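Local coordinates for flagellar brake protein YcgR (Klebsiella pneumoniae, PDB 5KEC) that binds the bacterial second messenger c-di-GMP and, as the MrkH activator, probably switches on type 3 fimbriae genes in biofilm formation, at residues S38-L43 with L68-S73; T28-F33 with A49-Q54; I17-E22 with E102-V107. All blocks are in the same frame, centred on the assembly; numbering follows the deposited sequence.

Interaction 1 (S38-L43 with L68-S73); sequences SIITQL and LLHSDS
I40 and L43 of strand 37-46 reach L69 and H70 of strand 64-71 across strand 29-34, which pairs antiparallel with both, so that even the nearest CA atoms, those of I40 and L68, stay 9.3 Å apart. With backbones this far apart, the side chains make the contact, one pair on each face of the sheet. On the buried face L43 and L69 cross at about a right angle and meet through single methyls, L43 CD1 lying 4.2 Å from L69 CD2. On the other face I40 CD1 comes within 4.2 Å of H70 NE2, approaching the imidazole obliquely. With chi1 at -61° the H70 ring lies beside the E31 side chain of the intervening strand, and NE2 is hydrogen-bonded to E31 OE1, while ND1 is hydrogen-bonded to K75 NZ. Bonds at both nitrogens fix how the ring is turned. H70 is also the centre of an inverse gamma turn, in which S71 N makes a weak bond of 3.0 Å to L69 O. The two faces thus differ in chemistry: one is a purely apolar methyl contact within the core, whereas the other flanks a histidine that binds c-di-GMP and is already oriented by its protein partners in the ligand-free chain.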
loop_
_atom_site.group_PDB
_atom_site.type_symbol
_atom_site.label_atom_id
_atom_site.label_comp_id
_atom_site.label_asym_id
_atom_site.label_seq_id
_atom_site.Cartn_x
_atom_site.Cartn_y
_atom_site.Cartn_z
ATOM N N SER B 38 -3.718 -9.735 0.242
ATOM C CA SER B 38 -3.395 -9.914 -1.160
ATOM C C SER B 38 -4.196 -11.095 -1.666
ATOM O O SER B 38 -4.204 -12.160 -1.049
ATOM C CB SER B 38 -1.902 -10.182 -1.330
ATOM O OG SER B 38 -1.633 -10.787 -2.577
ATOM N N ILE B 39 -4.895 -10.909 -2.778
ATOM C CA ILE B 39 -5.588 -12.033 -3.388
ATOM C C ILE B 39 -5.125 -12.225 -4.826
ATOM O O ILE B 39 -4.738 -11.275 -5.501
ATOM C CB ILE B 39 -7.123 -11.880 -3.327
ATOM C CG1 ILE B 39 -7.626 -10.998 -4.466
ATOM C CG2 ILE B 39 -7.554 -11.321 -1.976
ATOM C CD1 ILE B 39 -9.117 -10.786 -4.442
ATOM N N ILE B 40 -5.140 -13.472 -5.279
ATOM C CA ILE B 40 -4.822 -13.774 -6.661
ATOM C C ILE B 40 -6.096 -14.226 -7.343
ATOM O O ILE B 40 -6.843 -15.048 -6.802
ATOM C CB ILE B 40 -3.795 -14.907 -6.774
ATOM C CG1 ILE B 40 -2.512 -14.552 -6.024
ATOM C CG2 ILE B 40 -3.499 -15.213 -8.241
ATOM C CD1 ILE B 40 -1.709 -13.462 -6.672
ATOM N N THR B 41 -6.342 -13.686 -8.530
ATOM C CA THR B 41 -7.481 -14.087 -9.329
ATOM C C THR B 41 -7.140 -13.875 -10.800
ATOM O O THR B 41 -5.965 -13.803 -11.160
ATOM C CB THR B 41 -8.746 -13.299 -8.917
ATOM O OG1 THR B 41 -9.887 -13.802 -9.623
ATOM C CG2 THR B 41 -8.571 -11.806 -9.202
ATOM N N GLN B 42 -8.155 -13.806 -11.653
ATOM C CA GLN B 42 -7.950 -13.508 -13.067
ATOM C C GLN B 42 -8.818 -12.325 -13.466
ATOM O O GLN B 42 -9.838 -12.050 -12.830
ATOM C CB GLN B 42 -8.299 -14.708 -13.955
ATOM C CG GLN B 42 -7.123 -15.596 -14.346
ATOM C CD GLN B 42 -6.654 -16.490 -13.212
ATOM O OE1 GLN B 42 -7.328 -16.625 -12.190
ATOM N NE2 GLN B 42 -5.490 -17.100 -13.386
ATOM N N LEU B 43 -8.401 -11.616 -14.511
ATOM C CA LEU B 43 -9.238 -10.596 -15.127
ATOM C C LEU B 43 -10.507 -11.259 -15.639
ATOM O O LEU B 43 -10.442 -12.314 -16.265
ATOM C CB LEU B 43 -8.502 -9.971 -16.309
ATOM C CG LEU B 43 -7.268 -9.136 -15.987
ATOM C CD1 LEU B 43 -6.397 -9.021 -17.237
ATOM C CD2 LEU B 43 -7.678 -7.769 -15.468
ATOM N N LEU B 68 -0.772 -6.234 -9.479
ATOM C CA LEU B 68 0.359 -6.860 -10.130
ATOM C C LEU B 68 -0.173 -7.918 -11.093
ATOM O O LEU B 68 -0.823 -8.877 -10.680
ATOM C CB LEU B 68 1.267 -7.497 -9.082
ATOM C CG LEU B 68 2.772 -7.525 -9.324
ATOM C CD1 LEU B 68 3.290 -6.133 -9.645
ATOM C CD2 LEU B 68 3.474 -8.086 -8.098
ATOM N N LEU B 69 0.076 -7.728 -12.382
ATOM C CA LEU B 69 -0.214 -8.760 -13.365
ATOM C C LEU B 69 1.030 -9.599 -13.550
ATOM O O LEU B 69 2.067 -9.090 -13.977
ATOM C CB LEU B 69 -0.628 -8.147 -14.700
ATOM C CG LEU B 69 -2.108 -7.809 -14.857
ATOM C CD1 LEU B 69 -2.309 -6.956 -16.099
ATOM C CD2 LEU B 69 -2.945 -9.089 -14.925
ATOM N N HIS B 70 0.932 -10.883 -13.212
ATOM C CA HIS B 70 2.083 -11.768 -13.284
ATOM C C HIS B 70 2.226 -12.339 -14.691
ATOM O O HIS B 70 1.995 -13.526 -14.918
ATOM C CB HIS B 70 1.973 -12.886 -12.240
ATOM C CG HIS B 70 1.938 -12.388 -10.828
ATOM N ND1 HIS B 70 3.072 -12.281 -10.049
ATOM C CD2 HIS B 70 0.912 -11.964 -10.053
ATOM C CE1 HIS B 70 2.745 -11.815 -8.858
ATOM N NE2 HIS B 70 1.439 -11.614 -8.833
ATOM N N SER B 71 2.608 -11.477 -15.632
ATOM C CA SER B 71 2.736 -11.866 -17.031
ATOM C C SER B 71 4.031 -12.626 -17.294
ATOM O O SER B 71 4.942 -12.629 -16.465
ATOM C CB SER B 71 2.670 -10.636 -17.934
ATOM O OG SER B 71 2.886 -10.990 -19.288
ATOM N N ASP B 72 4.095 -13.268 -18.457
ATOM C CA ASP B 72 5.282 -13.999 -18.884
ATOM C C ASP B 72 6.421 -13.033 -19.169
ATOM O O ASP B 72 7.595 -13.396 -19.087
ATOM C CB ASP B 72 4.982 -14.806 -20.148
ATOM C CG ASP B 72 3.941 -15.881 -19.923
ATOM O OD1 ASP B 72 3.937 -16.485 -18.831
ATOM O OD2 ASP B 72 3.128 -16.123 -20.840
ATOM N N SER B 73 6.060 -11.799 -19.507
ATOM C CA SER B 73 7.032 -10.787 -19.897
ATOM C C SER B 73 7.624 -10.089 -18.675
ATOM O O SER B 73 8.583 -9.328 -18.787
ATOM C CB SER B 73 6.377 -9.763 -20.823
ATOM O OG SER B 73 5.248 -9.164 -20.204
#

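Interaction 2 (T28-F33 with A49-Q54); sequences TEIEIF and AEFHIQ
I53 of strand 50-55 meets I30 and I32 of strand 29-34, and its branches divide the work between them. Its CB points toward the opposing strand. From there CG2 turns to I30, where the two CG2 methyls stand 4.2 Å apart and the side chains cross at about a right angle. The other branch starts at CG1, which a chi1 of 58° sets between the backbone N and the carbonyl carbon; this methylene lies 4.0 Å from I32 CD1. At the tip, I53 CD1 closes to 3.6 Å from I32 CD1, the shortest approach of the contact, and these two isoleucines reach toward each other tip to tip. I30 has a second neighbour on the same strand as I53. Its CG1 branch extends opposite the backbone N (chi1 -176°), carrying CD1 to 4.2 Å from F51 CE1, obliquely to the phenyl ring. All four residues are buried, and the contact between them is wholly hydrocarbon. The strand axes pass 10.2 Å apart with an angle of 81° between their directions, the near-orthogonal packing expected where a strongly curled antiparallel sheet folds back over itself. Strand 37-46 pairs with both strands and carries the sheet from one layer to the other. Around this centre, F67 of strand 64-71 touches I30 and I32 and meets the F51 ring edge-to-face, F98 of strand 94-99 lies against I53 and F51, and F20 of helix 13-25 meets F51 from the helical side.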
loop_
_atom_site.group_PDB
_atom_site.type_symbol
_atom_site.label_atom_id
_atom_site.label_comp_id
_atom_site.label_asym_id
_atom_site.label_seq_id
_atom_site.Cartn_x
_atom_site.Cartn_y
_atom_site.Cartn_z
ATOM N N THR B 28 -3.796 -14.727 -17.189
ATOM C CA THR B 28 -2.702 -14.265 -16.342
ATOM C C THR B 28 -3.186 -13.979 -14.929
ATOM O O THR B 28 -4.253 -13.397 -14.739
ATOM C CB THR B 28 -2.041 -13.017 -16.942
ATOM O OG1 THR B 28 -1.501 -13.357 -18.222
ATOM C CG2 THR B 28 -0.920 -12.491 -16.048
ATOM N N GLU B 29 -2.410 -14.402 -13.934
ATOM C CA GLU B 29 -2.778 -14.133 -12.552
ATOM C C GLU B 29 -2.676 -12.643 -12.274
ATOM O O GLU B 29 -1.669 -12.010 -12.584
ATOM C CB GLU B 29 -1.875 -14.892 -11.581
ATOM C CG GLU B 29 -2.027 -16.404 -11.627
ATOM C CD GLU B 29 -0.977 -17.077 -12.488
ATOM O OE1 GLU B 29 -0.319 -16.380 -13.297
ATOM O OE2 GLU B 29 -0.812 -18.308 -12.350
ATOM N N ILE B 30 -3.722 -12.081 -11.691
ATOM C CA ILE B 30 -3.657 -10.694 -11.256
ATOM C C ILE B 30 -3.651 -10.673 -9.734
ATOM O O ILE B 30 -4.470 -11.338 -9.087
ATOM C CB ILE B 30 -4.799 -9.836 -11.873
ATOM C CG1 ILE B 30 -4.660 -8.363 -11.473
ATOM C CG2 ILE B 30 -6.181 -10.389 -11.518
ATOM C CD1 ILE B 30 -5.588 -7.445 -12.244
ATOM N N GLU B 31 -2.688 -9.961 -9.159
ATOM C CA GLU B 31 -2.608 -9.837 -7.709
ATOM C C GLU B 31 -3.117 -8.474 -7.253
ATOM O O GLU B 31 -2.652 -7.441 -7.729
ATOM C CB GLU B 31 -1.177 -10.052 -7.225
ATOM C CG GLU B 31 -1.065 -10.208 -5.718
ATOM C CD GLU B 31 0.264 -10.804 -5.288
ATOM O OE1 GLU B 31 1.163 -10.954 -6.143
ATOM O OE2 GLU B 31 0.404 -11.134 -4.091
ATOM N N ILE B 32 -4.070 -8.485 -6.327
ATOM C CA ILE B 32 -4.687 -7.266 -5.817
ATOM C C ILE B 32 -4.287 -7.060 -4.365
ATOM O O ILE B 32 -4.531 -7.930 -3.526
ATOM C CB ILE B 32 -6.221 -7.373 -5.869
ATOM C CG1 ILE B 32 -6.666 -8.036 -7.177
ATOM C CG2 ILE B 32 -6.867 -6.007 -5.662
ATOM C CD1 ILE B 32 -8.163 -8.303 -7.256
ATOM N N PHE B 33 -3.673 -5.918 -4.069
ATOM C CA PHE B 33 -3.265 -5.603 -2.705
ATOM C C PHE B 33 -4.192 -4.564 -2.092
ATOM O O PHE B 33 -4.516 -3.562 -2.724
ATOM C CB PHE B 33 -1.837 -5.044 -2.671
ATOM C CG PHE B 33 -0.801 -5.983 -3.200
ATOM C CD1 PHE B 33 -0.261 -6.969 -2.389
ATOM C CD2 PHE B 33 -0.348 -5.870 -4.505
ATOM C CE1 PHE B 33 0.703 -7.831 -2.877
ATOM C CE2 PHE B 33 0.618 -6.734 -4.995
ATOM C CZ PHE B 33 1.142 -7.714 -4.180
ATOM N N ALA B 49 -12.426 1.186 -21.391
ATOM C CA ALA B 49 -12.289 2.114 -20.271
ATOM C C ALA B 49 -12.038 1.447 -18.916
ATOM O O ALA B 49 -11.550 2.095 -17.987
ATOM C CB ALA B 49 -13.515 3.011 -20.192
ATOM N N GLU B 50 -12.367 0.161 -18.805
ATOM C CA GLU B 50 -12.355 -0.515 -17.511
ATOM C C GLU B 50 -11.937 -1.980 -17.609
ATOM O O GLU B 50 -12.009 -2.587 -18.672
ATOM C CB GLU B 50 -13.741 -0.429 -16.864
ATOM C CG GLU B 50 -14.165 0.975 -16.473
ATOM C CD GLU B 50 -15.634 1.064 -16.100
ATOM O OE1 GLU B 50 -16.424 0.212 -16.567
ATOM O OE2 GLU B 50 -15.995 1.992 -15.341
ATOM N N PHE B 51 -11.476 -2.533 -16.495
ATOM C CA PHE B 51 -11.252 -3.970 -16.403
ATOM C C PHE B 51 -11.971 -4.491 -15.177
ATOM O O PHE B 51 -12.139 -3.767 -14.200
ATOM C CB PHE B 51 -9.761 -4.310 -16.335
ATOM C CG PHE B 51 -9.102 -3.920 -15.042
ATOM C CD1 PHE B 51 -9.063 -4.805 -13.974
ATOM C CD2 PHE B 51 -8.510 -2.670 -14.898
ATOM C CE1 PHE B 51 -8.446 -4.453 -12.779
ATOM C CE2 PHE B 51 -7.892 -2.304 -13.707
ATOM C CZ PHE B 51 -7.866 -3.197 -12.643
ATOM N N HIS B 52 -12.398 -5.748 -15.227
ATOM C CA HIS B 52 -13.158 -6.324 -14.126
ATOM C C HIS B 52 -12.408 -7.437 -13.434
ATOM O O HIS B 52 -11.625 -8.148 -14.051
ATOM C CB HIS B 52 -14.482 -6.892 -14.628
ATOM C CG HIS B 52 -15.411 -5.859 -15.166
ATOM N ND1 HIS B 52 -16.738 -6.121 -15.433
ATOM C CD2 HIS B 52 -15.210 -4.561 -15.486
ATOM C CE1 HIS B 52 -17.312 -5.026 -15.899
ATOM N NE2 HIS B 52 -16.407 -4.064 -15.942
ATOM N N ILE B 53 -12.669 -7.582 -12.141
ATOM C CA ILE B 53 -12.290 -8.777 -11.411
ATOM C C ILE B 53 -13.470 -9.154 -10.527
ATOM O O ILE B 53 -14.353 -8.332 -10.280
ATOM C CB ILE B 53 -11.025 -8.556 -10.568
ATOM C CG1 ILE B 53 -11.229 -7.409 -9.582
ATOM C CG2 ILE B 53 -9.811 -8.296 -11.468
ATOM C CD1 ILE B 53 -11.644 -7.866 -8.204
ATOM N N GLN B 54 -13.491 -10.399 -10.063
ATOM C CA GLN B 54 -14.573 -10.882 -9.220
ATOM C C GLN B 54 -14.007 -11.537 -7.981
ATOM O O GLN B 54 -13.032 -12.291 -8.051
ATOM C CB GLN B 54 -15.458 -11.872 -9.990
ATOM C CG GLN B 54 -16.192 -11.252 -11.184
ATOM C CD GLN B 54 -16.786 -12.302 -12.110
ATOM O OE1 GLN B 54 -17.035 -13.432 -11.699
ATOM N NE2 GLN B 54 -16.996 -11.938 -13.370
#

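Interaction 3 (I17-E22 with E102-V107); sequences IAIFRE and ECLQVV
L104, at the start of strand 104-107, meets helix 13-25 by splitting its two methyls between the consecutive residues I19 and F20. It is the centre of the contact, burying 59 Å² against the helix, about as much as I19 and F20 bury together. Its CB points toward the helix, and chi1 of -64° with chi2 of 175° aims the terminal fork so that each methyl meets its own partner. CD1 lies 4.1 Å from I19 CD1, with the two side chains reaching toward each other tip to tip. CD2 stands equally close, at 4.1 Å, to F20 CE1, but arrives at the edge of the ring and near its plane, so the aromatic face is not used by the leucine. I19 buries 26 Å², and its CB points toward the strand. F20 buries 28 Å²; its CB is directed less squarely, and the length of the ring brings CE1 up to the leucine. Two consecutive helix positions thus each meet one methyl of the leucine. The backbones themselves remain distant, the nearest CA atoms, of I19 and L104, being 9.8 Å apart. This is plain helix-on-sheet packing, joining a helix near the N terminus to the last strand of the N-terminal sheet. Strand 104-107 lies between strands 9-10 and 74-87, pairing antiparallel with both. From strand 74-87, I76 and F78 touch L104, and F78 also meets the F20 ring edge-to-face. F20 packs further on L100 and P101 of the connecting loop and on L43 and V46 of strand 37-46, so the helix spans several strands of the curled sheet.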
loop_
_atom_site.group_PDB
_atom_site.type_symbol
_atom_site.label_atom_id
_atom_site.label_comp_id
_atom_site.label_asym_id
_atom_site.label_seq_id
_atom_site.Cartn_x
_atom_site.Cartn_y
_atom_site.Cartn_z
ATOM N N ILE B 17 -4.588 -1.042 -23.284
ATOM C CA ILE B 17 -5.779 -1.827 -23.583
ATOM C C ILE B 17 -5.364 -3.159 -24.197
ATOM O O ILE B 17 -5.815 -4.215 -23.759
ATOM C CB ILE B 17 -6.742 -1.080 -24.525
ATOM C CG1 ILE B 17 -7.297 0.160 -23.833
ATOM C CG2 ILE B 17 -7.887 -1.983 -24.945
ATOM C CD1 ILE B 17 -8.188 1.026 -24.728
ATOM N N ALA B 18 -4.488 -3.102 -25.199
ATOM C CA ALA B 18 -3.991 -4.301 -25.868
ATOM C C ALA B 18 -3.362 -5.294 -24.890
ATOM O O ALA B 18 -3.543 -6.505 -25.028
ATOM C CB ALA B 18 -2.991 -3.928 -26.953
ATOM N N ILE B 19 -2.618 -4.779 -23.910
ATOM C CA ILE B 19 -1.963 -5.637 -22.924
ATOM C C ILE B 19 -2.979 -6.307 -22.006
ATOM O O ILE B 19 -2.866 -7.503 -21.706
ATOM C CB ILE B 19 -0.926 -4.864 -22.081
ATOM C CG1 ILE B 19 0.351 -4.631 -22.895
ATOM C CG2 ILE B 19 -0.598 -5.626 -20.802
ATOM C CD1 ILE B 19 1.276 -3.572 -22.294
ATOM N N PHE B 20 -3.979 -5.550 -21.571
ATOM C CA PHE B 20 -5.006 -6.128 -20.709
ATOM C C PHE B 20 -5.784 -7.235 -21.420
ATOM O O PHE B 20 -6.016 -8.305 -20.849
ATOM C CB PHE B 20 -5.941 -5.048 -20.149
ATOM C CG PHE B 20 -5.481 -4.486 -18.835
ATOM C CD1 PHE B 20 -4.372 -3.661 -18.770
ATOM C CD2 PHE B 20 -6.155 -4.793 -17.661
ATOM C CE1 PHE B 20 -3.938 -3.154 -17.558
ATOM C CE2 PHE B 20 -5.725 -4.291 -16.443
ATOM C CZ PHE B 20 -4.616 -3.468 -16.392
ATOM N N ARG B 21 -6.165 -6.983 -22.669
ATOM C CA ARG B 21 -6.892 -7.968 -23.460
ATOM C C ARG B 21 -6.112 -9.266 -23.623
ATOM O O ARG B 21 -6.691 -10.352 -23.596
ATOM C CB ARG B 21 -7.256 -7.404 -24.831
ATOM C CG ARG B 21 -8.313 -6.313 -24.794
ATOM C CD ARG B 21 -8.794 -5.987 -26.197
ATOM N NE ARG B 21 -9.829 -4.957 -26.206
ATOM C CZ ARG B 21 -11.117 -5.194 -25.979
ATOM N NH1 ARG B 21 -11.529 -6.428 -25.711
ATOM N NH2 ARG B 21 -11.995 -4.197 -26.013
ATOM N N GLU B 22 -4.799 -9.148 -23.789
ATOM C CA GLU B 22 -3.949 -10.313 -23.976
ATOM C C GLU B 22 -3.814 -11.110 -22.686
ATOM O O GLU B 22 -3.974 -12.333 -22.684
ATOM C CB GLU B 22 -2.570 -9.893 -24.488
ATOM C CG GLU B 22 -1.605 -11.050 -24.671
ATOM C CD GLU B 22 -0.356 -10.651 -25.435
ATOM O OE1 GLU B 22 0.486 -9.912 -24.879
ATOM O OE2 GLU B 22 -0.221 -11.074 -26.601
ATOM N N GLU B 102 -3.481 4.306 -16.369
ATOM C CA GLU B 102 -3.001 5.221 -17.392
ATOM C C GLU B 102 -1.493 5.098 -17.470
ATOM O O GLU B 102 -0.849 5.693 -18.324
ATOM C CB GLU B 102 -3.419 6.653 -17.059
ATOM C CG GLU B 102 -4.924 6.866 -17.084
ATOM C CD GLU B 102 -5.346 8.160 -16.415
ATOM O OE1 GLU B 102 -4.781 8.493 -15.351
ATOM O OE2 GLU B 102 -6.241 8.845 -16.956
ATOM N N CYS B 103 -0.936 4.310 -16.561
ATOM C CA CYS B 103 0.487 4.026 -16.574
ATOM C C CYS B 103 0.759 2.607 -16.087
ATOM O O CYS B 103 0.197 2.162 -15.087
ATOM C CB CYS B 103 1.249 5.037 -15.717
ATOM S SG CYS B 103 3.008 5.146 -16.112
ATOM N N LEU B 104 1.614 1.900 -16.816
ATOM C CA LEU B 104 2.042 0.568 -16.432
ATOM C C LEU B 104 3.548 0.575 -16.295
ATOM O O LEU B 104 4.246 1.228 -17.073
ATOM C CB LEU B 104 1.658 -0.461 -17.498
ATOM C CG LEU B 104 0.178 -0.703 -17.780
ATOM C CD1 LEU B 104 0.024 -1.667 -18.942
ATOM C CD2 LEU B 104 -0.504 -1.241 -16.539
ATOM N N GLN B 105 4.048 -0.151 -15.304
ATOM C CA GLN B 105 5.481 -0.356 -15.180
ATOM C C GLN B 105 5.811 -1.844 -15.116
ATOM O O GLN B 105 5.376 -2.555 -14.212
ATOM C CB GLN B 105 6.040 0.380 -13.966
ATOM C CG GLN B 105 7.517 0.130 -13.737
ATOM C CD GLN B 105 8.116 1.097 -12.741
ATOM O OE1 GLN B 105 7.861 2.299 -12.800
ATOM N NE2 GLN B 105 8.910 0.577 -11.813
ATOM N N VAL B 106 6.573 -2.313 -16.096
ATOM C CA VAL B 106 6.994 -3.698 -16.125
ATOM C C VAL B 106 8.229 -3.859 -15.259
ATOM O O VAL B 106 9.290 -3.311 -15.561
ATOM C CB VAL B 106 7.304 -4.166 -17.552
ATOM C CG1 VAL B 106 7.702 -5.635 -17.550
ATOM C CG2 VAL B 106 6.101 -3.940 -18.449
ATOM N N VAL B 107 8.077 -4.599 -14.170
ATOM C CA VAL B 107 9.176 -4.863 -13.261
ATOM C C VAL B 107 9.447 -6.360 -13.207
ATOM O O VAL B 107 8.550 -7.174 -13.423
ATOM C CB VAL B 107 8.865 -4.354 -11.846
ATOM C CG1 VAL B 107 8.871 -2.836 -11.818
ATOM C CG2 VAL B 107 7.520 -4.895 -11.375
#

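Interactions 1 and 2 have centres about 7 Å apart and are joined through E31, whose OE2 lies 2.6 Å from S38 OG, a probable hydrogen bond. Interaction 3 is centred about 12 Å from each and connects through F20, whose CE2 is 3.6 Å from F51 CD2 of interaction 2, while F20 CZ lies 4.2 Å from L69 CD1 of interaction 1. One hydrophobic core therefore runs from the helix to the strands. The c-di-GMP site, empty in this chain, borders it at interaction 1: the side chain of H70 comes within about 4 Å of that of R110, another ligand-binding residue, whereas the side chain of I19 in interaction 3 is about 12 Å from that of H70.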